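Local coordinates for protein alternansucrase (PDB 6HVG) that belongs to glycoside hydrolase family 70, binds a calcium ion and carries choline-binding-type repeats, at residues A[246-251]-A[270-275]. Numbering follows the deposited sequence.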
ATOM      1  N   ILE A 246      51.561   8.475   4.389  1.00 68.25           N
ATOM      2  CA  ILE A 246      52.154   7.367   3.687  1.00 68.95           C
ATOM      3  C   ILE A 246      52.690   6.353   4.679  1.00 69.51           C
ATOM      4  O   ILE A 246      53.194   6.719   5.721  1.00 71.67           O
ATOM      5  CB  ILE A 246      53.345   7.906   2.861  1.00 71.02           C
ATOM      6  CG1 ILE A 246      52.858   9.013   1.927  1.00 71.00           C
ATOM      7  CG2 ILE A 246      54.042   6.782   2.085  1.00 71.23           C
ATOM      8  CD1 ILE A 246      53.997   9.711   1.209  1.00 74.97           C
ATOM      9  N   GLY A 247      52.623   5.076   4.328  1.00 70.67           N
ATOM     10  CA  GLY A 247      53.149   4.018   5.170  1.00 68.69           C
ATOM     11  C   GLY A 247      52.127   3.634   6.213  1.00 67.94           C
ATOM     12  O   GLY A 247      50.952   4.025   6.144  1.00 63.88           O
ATOM     13  N   LEU A 248      52.598   2.894   7.206  1.00 70.82           N
ATOM     14  CA  LEU A 248      51.723   2.369   8.229  1.00 72.24           C
ATOM     15  C   LEU A 248      51.251   3.508   9.131  1.00 72.03           C
ATOM     16  O   LEU A 248      52.021   4.384   9.491  1.00 77.14           O
ATOM     17  CB  LEU A 248      52.475   1.318   9.033  1.00 76.45           C
ATOM     18  CG  LEU A 248      51.657   0.388   9.931  1.00 79.46           C
ATOM     19  CD1 LEU A 248      50.769  -0.556   9.105  1.00 78.81           C
ATOM     20  CD2 LEU A 248      52.619  -0.366  10.842  1.00 79.21           C
ATOM     21  N   GLN A 249      49.975   3.508   9.467  1.00 70.53           N
ATOM     22  CA  GLN A 249      49.402   4.582  10.259  1.00 72.50           C
ATOM     23  C   GLN A 249      48.281   4.053  11.139  1.00 73.42           C
ATOM     24  O   GLN A 249      47.592   3.115  10.767  1.00 73.08           O
ATOM     25  CB  GLN A 249      48.812   5.639   9.328  1.00 73.74           C
ATOM     26  CG  GLN A 249      49.822   6.334   8.436  1.00 78.96           C
ATOM     27  CD  GLN A 249      50.860   7.074   9.232  1.00 80.63           C
ATOM     28  OE1 GLN A 249      50.564   7.669  10.250  1.00 86.69           O
ATOM     29  NE2 GLN A 249      52.083   7.007   8.800  1.00 83.15           N
ATOM     30  N   THR A 250      48.073   4.686  12.284  1.00 73.75           N
ATOM     31  CA  THR A 250      46.924   4.372  13.107  1.00 73.53           C
ATOM     32  C   THR A 250      46.010   5.574  13.107  1.00 72.28           C
ATOM     33  O   THR A 250      46.451   6.651  13.437  1.00 72.23           O
ATOM     34  CB  THR A 250      47.326   3.968  14.541  1.00 74.10           C
ATOM     35  OG1 THR A 250      48.469   3.096  14.491  1.00 76.44           O
ATOM     36  CG2 THR A 250      46.168   3.250  15.234  1.00 69.66           C
ATOM     37  N   ILE A 251      44.747   5.390  12.736  1.00 73.40           N
ATOM     38  CA  ILE A 251      43.791   6.488  12.654  1.00 77.87           C
ATOM     39  C   ILE A 251      42.519   6.096  13.391  1.00 81.30           C
ATOM     40  O   ILE A 251      41.999   4.990  13.191  1.00 83.47           O
ATOM     41  CB  ILE A 251      43.446   6.828  11.191  1.00 79.06           C
ATOM     42  CG1 ILE A 251      44.737   6.968  10.361  1.00 78.82           C
ATOM     43  CG2 ILE A 251      42.599   8.094  11.114  1.00 80.92           C
ATOM     44  CD1 ILE A 251      44.526   7.497   8.956  1.00 78.19           C
ATOM     45  N   GLN A 270      50.378  -7.089   2.918  1.00 73.07           N
ATOM     46  CA  GLN A 270      51.324  -6.004   2.765  1.00 71.60           C
ATOM     47  C   GLN A 270      52.466  -6.189   3.736  1.00 73.05           C
ATOM     48  O   GLN A 270      52.237  -6.260   4.939  1.00 74.70           O
ATOM     49  CB  GLN A 270      50.591  -4.702   3.059  1.00 70.11           C
ATOM     50  CG  GLN A 270      51.452  -3.455   3.019  1.00 69.27           C
ATOM     51  CD  GLN A 270      52.140  -3.255   1.701  1.00 67.34           C
ATOM     52  OE1 GLN A 270      53.338  -3.042   1.669  1.00 64.19           O
ATOM     53  NE2 GLN A 270      51.379  -3.322   0.600  1.00 66.40           N
ATOM     54  N   ASP A 271      53.689  -6.250   3.216  1.00 78.57           N
ATOM     55  CA  ASP A 271      54.866  -6.494   4.043  1.00 84.37           C
ATOM     56  C   ASP A 271      55.436  -5.176   4.539  1.00 87.66           C
ATOM     57  O   ASP A 271      56.282  -4.567   3.896  1.00 92.74           O
ATOM     58  CB  ASP A 271      55.931  -7.282   3.280  1.00 87.79           C
ATOM     59  CG  ASP A 271      55.411  -8.591   2.759  1.00 92.15           C
ATOM     60  OD1 ASP A 271      55.637  -9.640   3.407  1.00 96.12           O
ATOM     61  OD2 ASP A 271      54.743  -8.562   1.705  1.00 98.23           O
ATOM     62  N   VAL A 272      54.942  -4.732   5.689  1.00 93.00           N
ATOM     63  CA  VAL A 272      55.394  -3.498   6.318  1.00 93.58           C
ATOM     64  C   VAL A 272      56.072  -3.902   7.591  1.00 90.70           C
ATOM     65  O   VAL A 272      55.542  -4.709   8.329  1.00 89.05           O
ATOM     66  CB  VAL A 272      54.219  -2.588   6.706  1.00 94.92           C
ATOM     67  CG1 VAL A 272      54.714  -1.186   7.053  1.00 94.23           C
ATOM     68  CG2 VAL A 272      53.198  -2.570   5.586  1.00 98.15           C
ATOM     69  N   ASN A 273      57.209  -3.287   7.868  1.00 94.42           N
ATOM     70  CA  ASN A 273      58.130  -3.735   8.915  1.00 99.58           C
ATOM     71  C   ASN A 273      58.660  -5.140   8.591  1.00101.26           C
ATOM     72  O   ASN A 273      58.797  -5.499   7.419  1.00100.81           O
ATOM     73  CB  ASN A 273      57.521  -3.630  10.334  1.00 97.70           C
ATOM     74  CG  ASN A 273      57.058  -2.214  10.682  1.00 98.55           C
ATOM     75  OD1 ASN A 273      57.536  -1.209  10.132  1.00 94.70           O
ATOM     76  ND2 ASN A 273      56.110  -2.131  11.605  1.00 97.88           N
ATOM     77  N   ASN A 274      58.983  -5.928   9.607  1.00105.59           N
ATOM     78  CA  ASN A 274      59.289  -7.327   9.372  1.00110.35           C
ATOM     79  C   ASN A 274      58.009  -8.060   8.946  1.00107.07           C
ATOM     80  O   ASN A 274      58.023  -8.911   8.060  1.00108.08           O
ATOM     81  CB  ASN A 274      59.858  -7.935  10.651  1.00112.21           C
ATOM     82  CG  ASN A 274      60.365  -9.344  10.451  1.00111.48           C
ATOM     83  OD1 ASN A 274      59.714 -10.155   9.809  1.00112.28           O
ATOM     84  ND2 ASN A 274      61.531  -9.645  11.010  1.00113.05           N
ATOM     85  N   LYS A 275      56.893  -7.620   9.511  1.00100.09           N
ATOM     86  CA  LYS A 275      55.637  -8.360   9.532  1.00 95.80           C
ATOM     87  C   LYS A 275      54.870  -8.288   8.204  1.00 92.93           C
ATOM     88  O   LYS A 275      55.219  -7.550   7.264  1.00 93.23           O
ATOM     89  CB  LYS A 275      54.749  -7.789  10.664  1.00 97.18           C
ATOM     90  CG  LYS A 275      55.574  -7.341  11.876  1.00 98.67           C
ATOM     91  CD  LYS A 275      54.843  -7.341  13.197  1.00100.22           C
ATOM     92  CE  LYS A 275      55.769  -6.848  14.309  1.00102.45           C
ATOM     93  NZ  LYS A 275      55.179  -7.097  15.655  1.00103.46           N
TER
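Leu248 overlaps Val272, its CB lying 3.9 Å from Val272 CG1, and these two residues supply most of the 114 Å² buried between 246-251 and 270-275. The backbones stay well apart, with the CA atoms of Leu248 and Val272 7.2 Å from each other, so the gap is bridged by side chains whose CB atoms both point across it. On Val272, CG1 is the branch that does the touching: it stands opposite the backbone N (chi1 -167°). The other end of Leu248 meets a different neighbour, since its CD2 comes within 4.0 Å of Asn273 ND2, the two side chains crossing at about a right angle. This is van der Waals contact between a methyl group and an amide nitrogen of an exposed residue.

Within 246-251, Gln249 folds back so that NE2 donates to Ile246 O at 3.3 Å. The donor lies above the carbonyl plane, and the N-H...O angle of 144° marks the bond as bent. It reaches back across Gly247 and Leu248, just ahead of the hairpin formed by strands 249-251 and 254-256. Leu248 also packs on Leu255 and Phe279, while Val272 touches Tyr257. The pair therefore joins that hairpin to the loop between strands 268-270 and 277-279, inside one choline-binding-type repeat. With none of the three touching residues buried and no polar bond between the segments, their direct association rests on a small, partly solvent-accessible apolar overlap rather than on directional bonding.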